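Local coordinates for type-iv like pilin ttha1222 (PDB 5G2F), which is of uncertain function but, as a type IV-like competence pilin, probably takes part in the DNA uptake of natural transformation, at residues V47-I52 with E63-G68; L58-E63 with Y76-G81. One frame throughout, in Å; residues are numbered along the deposited sequence.

Contact 1 (V47-I52 with E63-G68) and contact 2 (L58-E63 with Y76-G81) are neighbouring antiparallel pairings in one sheet. Both use strand 60-66. Contact 1 pairs it with strand 47-54, an outer strand within this chain, contact 2 with strand 73-77. Glu63 belongs to both, and the centres lie about 15 Å apart. Each is partly buried, with one face against helix 3-19 and the other more exposed. The buried groups differ. Contact 1 sets aliphatic side chains (Val47, Ala64, Leu66) and the disulfide cysteine Cys50 there; contact 2 sets two tyrosines and Ile62. Contact 1 is irregular at a beta bulge, whereas contact 2 ends where a serine hydroxyl and two waters bridge the parting strands.

Contact 1 (V47-I52 with E63-G68); sequences VTACTI and EASLDG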
loop_
_atom_site.group_PDB
_atom_site.type_symbol
_atom_site.label_atom_id
_atom_site.label_comp_id
_atom_site.label_asym_id
_atom_site.label_seq_id
_atom_site.Cartn_x
_atom_site.Cartn_y
_atom_site.Cartn_z
ATOM N N VAL A 47 -1.917 -15.421 6.683
ATOM C CA VAL A 47 -1.961 -14.641 5.449
ATOM C C VAL A 47 -0.549 -14.243 5.032
ATOM O O VAL A 47 0.072 -13.380 5.647
ATOM C CB VAL A 47 -2.826 -13.391 5.579
ATOM C CG1 VAL A 47 -2.881 -12.657 4.252
ATOM C CG2 VAL A 47 -4.238 -13.770 6.036
ATOM N N THR A 48 -0.036 -14.889 3.985
ATOM C CA THR A 48 1.325 -14.650 3.545
ATOM C C THR A 48 1.426 -13.768 2.330
ATOM O O THR A 48 2.487 -13.219 2.057
ATOM C CB THR A 48 2.053 -15.985 3.248
ATOM O OG1 THR A 48 1.361 -16.711 2.227
ATOM C CG2 THR A 48 2.115 -16.835 4.488
ATOM N N ALA A 49 0.321 -13.606 1.593
ATOM C CA ALA A 49 0.293 -12.713 0.450
ATOM C C ALA A 49 -1.139 -12.143 0.375
ATOM O O ALA A 49 -2.088 -12.813 0.791
ATOM C CB ALA A 49 0.640 -13.433 -0.838
ATOM N N CYS A 50 -1.252 -10.892 -0.041
ATOM C CA CYS A 50 -2.531 -10.217 -0.105
ATOM C C CYS A 50 -2.477 -9.075 -1.106
ATOM O O CYS A 50 -1.748 -8.106 -0.910
ATOM C CB CYS A 50 -2.940 -9.723 1.283
ATOM S SG CYS A 50 -4.700 -9.307 1.513
ATOM N N THR A 51 -3.254 -9.174 -2.177
ATOM C CA THR A 51 -3.224 -8.167 -3.230
ATOM C C THR A 51 -4.640 -7.701 -3.531
ATOM O O THR A 51 -5.600 -8.494 -3.425
ATOM C CB THR A 51 -2.621 -8.698 -4.558
ATOM O OG1 THR A 51 -3.420 -9.764 -5.031
ATOM C CG2 THR A 51 -1.251 -9.223 -4.365
ATOM N N ILE A 52 -4.755 -6.441 -3.918
ATOM C CA ILE A 52 -6.044 -5.879 -4.296
ATOM C C ILE A 52 -5.927 -5.462 -5.741
ATOM O O ILE A 52 -4.989 -4.737 -6.096
ATOM C CB ILE A 52 -6.419 -4.656 -3.437
ATOM C CG1 ILE A 52 -6.398 -5.030 -1.954
ATOM C CG2 ILE A 52 -7.777 -4.106 -3.890
ATOM C CD1 ILE A 52 -6.337 -3.815 -1.004
ATOM N N GLU A 63 -7.128 -10.947 -3.259
ATOM C CA GLU A 63 -6.585 -12.306 -3.294
ATOM C C GLU A 63 -5.622 -12.480 -2.172
ATOM O O GLU A 63 -4.693 -11.666 -2.032
ATOM C CB GLU A 63 -5.803 -12.534 -4.574
ATOM C CG GLU A 63 -6.628 -12.586 -5.835
ATOM C CD GLU A 63 -5.723 -12.590 -7.045
ATOM O OE1 GLU A 63 -5.263 -13.693 -7.449
ATOM O OE2 GLU A 63 -5.414 -11.482 -7.558
ATOM N N ALA A 64 -5.871 -13.461 -1.336
ATOM C CA ALA A 64 -4.973 -13.726 -0.229
ATOM C C ALA A 64 -4.514 -15.179 -0.264
ATOM O O ALA A 64 -5.320 -16.071 -0.513
ATOM C CB ALA A 64 -5.661 -13.406 1.077
ATOM N N SER A 65 -3.219 -15.394 -0.036
ATOM C CA SER A 65 -2.660 -16.719 0.075
ATOM C C SER A 65 -2.509 -17.037 1.511
ATOM O O SER A 65 -2.043 -16.177 2.284
ATOM C CB SER A 65 -1.296 -16.813 -0.584
ATOM O OG SER A 65 -1.387 -16.405 -1.921
ATOM N N LEU A 66 -2.894 -18.267 1.868
ATOM C CA LEU A 66 -2.849 -18.718 3.233
ATOM C C LEU A 66 -1.896 -19.896 3.354
ATOM O O LEU A 66 -1.839 -20.783 2.492
ATOM C CB LEU A 66 -4.230 -19.176 3.702
ATOM C CG LEU A 66 -5.405 -18.243 3.432
ATOM C CD1 LEU A 66 -6.693 -18.830 3.983
ATOM C CD2 LEU A 66 -5.124 -16.871 4.037
ATOM N N ASP A 67 -1.134 -19.937 4.422
ATOM C CA ASP A 67 -0.468 -21.221 4.680
ATOM C C ASP A 67 -0.992 -21.925 5.928
ATOM O O ASP A 67 -1.443 -21.298 6.883
ATOM C CB ASP A 67 1.061 -21.138 4.673
ATOM C CG ASP A 67 1.600 -20.368 5.811
ATOM O OD1 ASP A 67 0.814 -19.662 6.471
ATOM O OD2 ASP A 67 2.819 -20.499 6.058
ATOM N N GLY A 68 -0.921 -23.248 5.893
ATOM C CA GLY A 68 -1.377 -24.072 6.998
ATOM C C GLY A 68 -2.884 -23.994 7.182
ATOM O O GLY A 68 -3.412 -24.207 8.281
HETATM O O HOH W 1 -6.067 -9.216 -6.240
#
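Val47 turns CG1 anti to its backbone N (chi1 -178°), which leaves CG2 beside that N and 3.8 Å from CD2 of Leu66. Leu66 sends its CG anti to its own carbonyl carbon (chi1 -49°), and this carries CD2 over to the valine. CG1 of Val47 reaches the other way, to CB of Ala64 at 4.3 Å. SG of Cys50 meets the same methyl group. These four side chains line the face that packs on helix 3-19, where Val47 touches Tyr10 and Leu66 touches Leu4. Cys50 is tied to Cys36 by a disulfide.

Strands 47-54 and 60-66 form an antiparallel beta hairpin in the pilin sheet. At the far end Thr51 and Glu63 form a hydrogen-bonded pair. Thr51 N donates to Glu63 O at 2.9 Å, in the carbonyl plane, and Glu63 N returns a bond to Thr51 O. Thr48 and Ala49 both face Ser65, so this is a classic beta bulge. Thr48 N gives its proton to Ser65 O at 2.9 Å. Ser65 N donates to Ala49 O, but from 41° out of the carbonyl plane. Beside the bulge, CG2 of Thr48 comes to 3.7 Å from OD1 of Asp67.

Ala49, Thr51, Glu63 and Ser65 lie on the more exposed side. A water links OG1 of Thr51 to the Glu63 carboxylate, donating to OE2 at 2.7 Å. OE1 of Glu63 forms a salt bridge with Lys73. The carboxylate is thus held through both oxygens, and the lysine probably helps to keep it ionised.

Contact 2 (L58-E63 with Y76-G81); sequences LDYVIE and YKSSDG
Tyr60 and Ser78 meet at the open end of an antiparallel beta hairpin, where strands 60-66 and 73-77 of the pilin sheet separate.

Backbone bonds fix the register. Ile62 and Tyr76 form a hydrogen-bonded pair: Ile62 N donates to Tyr76 O and Tyr76 N to Ile62 O, both at 2.9 Å and in the carbonyl plane. Val61 and Lys77 follow as a non-hydrogen-bonded pair. Beyond them Ser78 N donates to Tyr60 O at 3.0 Å. The return bond comes from a side chain: Tyr60 N points almost straight at OG of Ser78, 2.9 Å away with an angle of 170° at the hydrogen.

Ring contacts make up the second group. CB of Ser78 sits over the centre of the Tyr60 ring, a CH-pi contact of 3.5 Å to the centroid. Tyr60 places CG between its backbone N and carbonyl carbon (chi1 55°), which lays the ring over the serine. CE1 of Tyr60 comes near the plane of the Tyr76 ring, at its edge, 3.9 Å from CE2. CD1 of Ile62 also touches the Tyr76 ring, at CD2. Both tyrosines pack on Ala15 of helix 3-19, and Tyr60 OH bonds to Glu19. With an alanine here in place of Tyr60, Ser78 CB and the edge of the Tyr76 ring would probably lose their cover, and Glu19 its hydroxyl partner.

Apolar stems meet on the opposite face of the sheet, where Val61 and Lys77 run side by side.

Waters bridge the strands here. One joins OD1 of Asp59 to OG of Ser78, while OD2 of Asp59 is hydrogen-bonded to Asn56. Another donates to Tyr60 O and accepts from Ser79 N, each at 2.9 Å.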
loop_
_atom_site.group_PDB
_atom_site.type_symbol
_atom_site.label_atom_id
_atom_site.label_comp_id
_atom_site.label_asym_id
_atom_site.label_seq_id
_atom_site.Cartn_x
_atom_site.Cartn_y
_atom_site.Cartn_z
ATOM N N LEU A 58 -14.995 1.241 -9.352
ATOM C CA LEU A 58 -15.886 0.757 -8.319
ATOM C C LEU A 58 -15.518 -0.632 -7.767
ATOM O O LEU A 58 -15.724 -0.866 -6.596
ATOM C CB LEU A 58 -17.322 0.647 -8.822
ATOM C CG LEU A 58 -18.073 1.919 -9.230
ATOM C CD1 LEU A 58 -19.468 1.520 -9.718
ATOM C CD2 LEU A 58 -18.129 2.872 -8.074
ATOM N N ASP A 59 -15.025 -1.521 -8.608
ATOM C CA ASP A 59 -14.985 -2.949 -8.303
ATOM C C ASP A 59 -13.550 -3.404 -8.057
ATOM O O ASP A 59 -12.657 -3.084 -8.795
ATOM C CB ASP A 59 -15.564 -3.825 -9.463
ATOM C CG ASP A 59 -16.995 -3.493 -9.835
ATOM O OD1 ASP A 59 -17.815 -3.110 -8.943
ATOM O OD2 ASP A 59 -17.274 -3.659 -11.050
ATOM N N TYR A 60 -13.376 -4.214 -7.026
ATOM C CA TYR A 60 -12.071 -4.760 -6.702
ATOM C C TYR A 60 -12.165 -6.250 -6.409
ATOM O O TYR A 60 -13.252 -6.786 -6.106
ATOM C CB TYR A 60 -11.432 -4.038 -5.478
ATOM C CG TYR A 60 -12.267 -4.020 -4.247
ATOM C CD1 TYR A 60 -12.243 -5.076 -3.335
ATOM C CD2 TYR A 60 -13.152 -2.996 -4.004
ATOM C CE1 TYR A 60 -13.047 -5.070 -2.214
ATOM C CE2 TYR A 60 -13.936 -2.977 -2.862
ATOM C CZ TYR A 60 -13.876 -4.002 -1.973
ATOM O OH TYR A 60 -14.729 -4.046 -0.885
ATOM N N VAL A 61 -10.984 -6.885 -6.432
ATOM C CA VAL A 61 -10.830 -8.255 -6.073
ATOM C C VAL A 61 -9.663 -8.346 -5.113
ATOM O O VAL A 61 -8.575 -7.818 -5.409
ATOM C CB VAL A 61 -10.517 -9.136 -7.304
ATOM C CG1 VAL A 61 -10.468 -10.602 -6.910
ATOM C CG2 VAL A 61 -11.588 -8.957 -8.363
ATOM N N ILE A 62 -9.898 -8.979 -3.976
ATOM C CA ILE A 62 -8.825 -9.242 -3.021
ATOM C C ILE A 62 -8.420 -10.697 -3.145
ATOM O O ILE A 62 -9.283 -11.585 -3.087
ATOM C CB ILE A 62 -9.301 -9.001 -1.561
ATOM C CG1 ILE A 62 -9.815 -7.565 -1.400
ATOM C CG2 ILE A 62 -8.195 -9.309 -0.582
ATOM C CD1 ILE A 62 -10.704 -7.368 -0.186
ATOM N N GLU A 63 -7.128 -10.947 -3.259
ATOM C CA GLU A 63 -6.585 -12.306 -3.294
ATOM C C GLU A 63 -5.622 -12.480 -2.172
ATOM O O GLU A 63 -4.693 -11.666 -2.032
ATOM C CB GLU A 63 -5.803 -12.534 -4.574
ATOM C CG GLU A 63 -6.628 -12.586 -5.835
ATOM C CD GLU A 63 -5.723 -12.590 -7.045
ATOM O OE1 GLU A 63 -5.263 -13.693 -7.449
ATOM O OE2 GLU A 63 -5.414 -11.482 -7.558
ATOM N N TYR A 76 -12.029 -12.564 -2.638
ATOM C CA TYR A 76 -13.228 -11.755 -2.436
ATOM C C TYR A 76 -13.431 -10.878 -3.641
ATOM O O TYR A 76 -12.497 -10.207 -4.075
ATOM C CB TYR A 76 -13.131 -10.877 -1.186
ATOM C CG TYR A 76 -14.341 -10.038 -0.966
ATOM C CD1 TYR A 76 -15.496 -10.552 -0.402
ATOM C CD2 TYR A 76 -14.381 -8.747 -1.417
ATOM C CE1 TYR A 76 -16.644 -9.786 -0.278
ATOM C CE2 TYR A 76 -15.484 -7.950 -1.224
ATOM C CZ TYR A 76 -16.618 -8.466 -0.654
ATOM O OH TYR A 76 -17.727 -7.677 -0.555
ATOM N N LYS A 77 -14.646 -10.856 -4.178
ATOM C CA LYS A 77 -15.009 -9.984 -5.311
ATOM C C LYS A 77 -16.075 -9.013 -4.835
ATOM O O LYS A 77 -17.201 -9.436 -4.452
ATOM C CB LYS A 77 -15.548 -10.844 -6.500
ATOM C CG LYS A 77 -14.435 -11.708 -7.110
ATOM C CD LYS A 77 -14.925 -12.682 -8.184
ATOM C CE LYS A 77 -13.779 -13.592 -8.571
ATOM N NZ LYS A 77 -14.166 -14.624 -9.573
ATOM N N SER A 78 -15.774 -7.727 -4.877
ATOM C CA SER A 78 -16.746 -6.739 -4.423
ATOM C C SER A 78 -17.983 -6.666 -5.308
ATOM O O SER A 78 -19.074 -6.338 -4.802
ATOM C CB SER A 78 -16.144 -5.333 -4.315
ATOM O OG SER A 78 -15.844 -4.798 -5.610
ATOM N N SER A 79 -17.843 -7.026 -6.588
ATOM C CA SER A 79 -18.953 -6.876 -7.503
ATOM C C SER A 79 -20.114 -7.804 -7.150
ATOM O O SER A 79 -21.270 -7.396 -7.308
ATOM C CB SER A 79 -18.576 -7.109 -8.977
ATOM O OG SER A 79 -17.950 -8.388 -9.166
ATOM N N ASP A 80 -19.802 -9.006 -6.721
ATOM C CA ASP A 80 -20.826 -10.015 -6.382
ATOM C C ASP A 80 -20.866 -10.400 -4.913
ATOM O O ASP A 80 -21.709 -11.220 -4.489
ATOM C CB ASP A 80 -20.776 -11.218 -7.334
ATOM C CG ASP A 80 -19.538 -12.068 -7.191
ATOM O OD1 ASP A 80 -18.756 -11.849 -6.252
ATOM O OD2 ASP A 80 -19.405 -13.021 -8.024
ATOM N N GLY A 81 -19.961 -9.817 -4.141
ATOM C CA GLY A 81 -19.865 -10.071 -2.708
ATOM C C GLY A 81 -19.515 -11.481 -2.329
ATOM O O GLY A 81 -19.816 -11.935 -1.205
HETATM O O HOH W 2 -18.001 -3.412 -6.358
HETATM O O HOH W 3 -15.332 -7.171 -8.088
#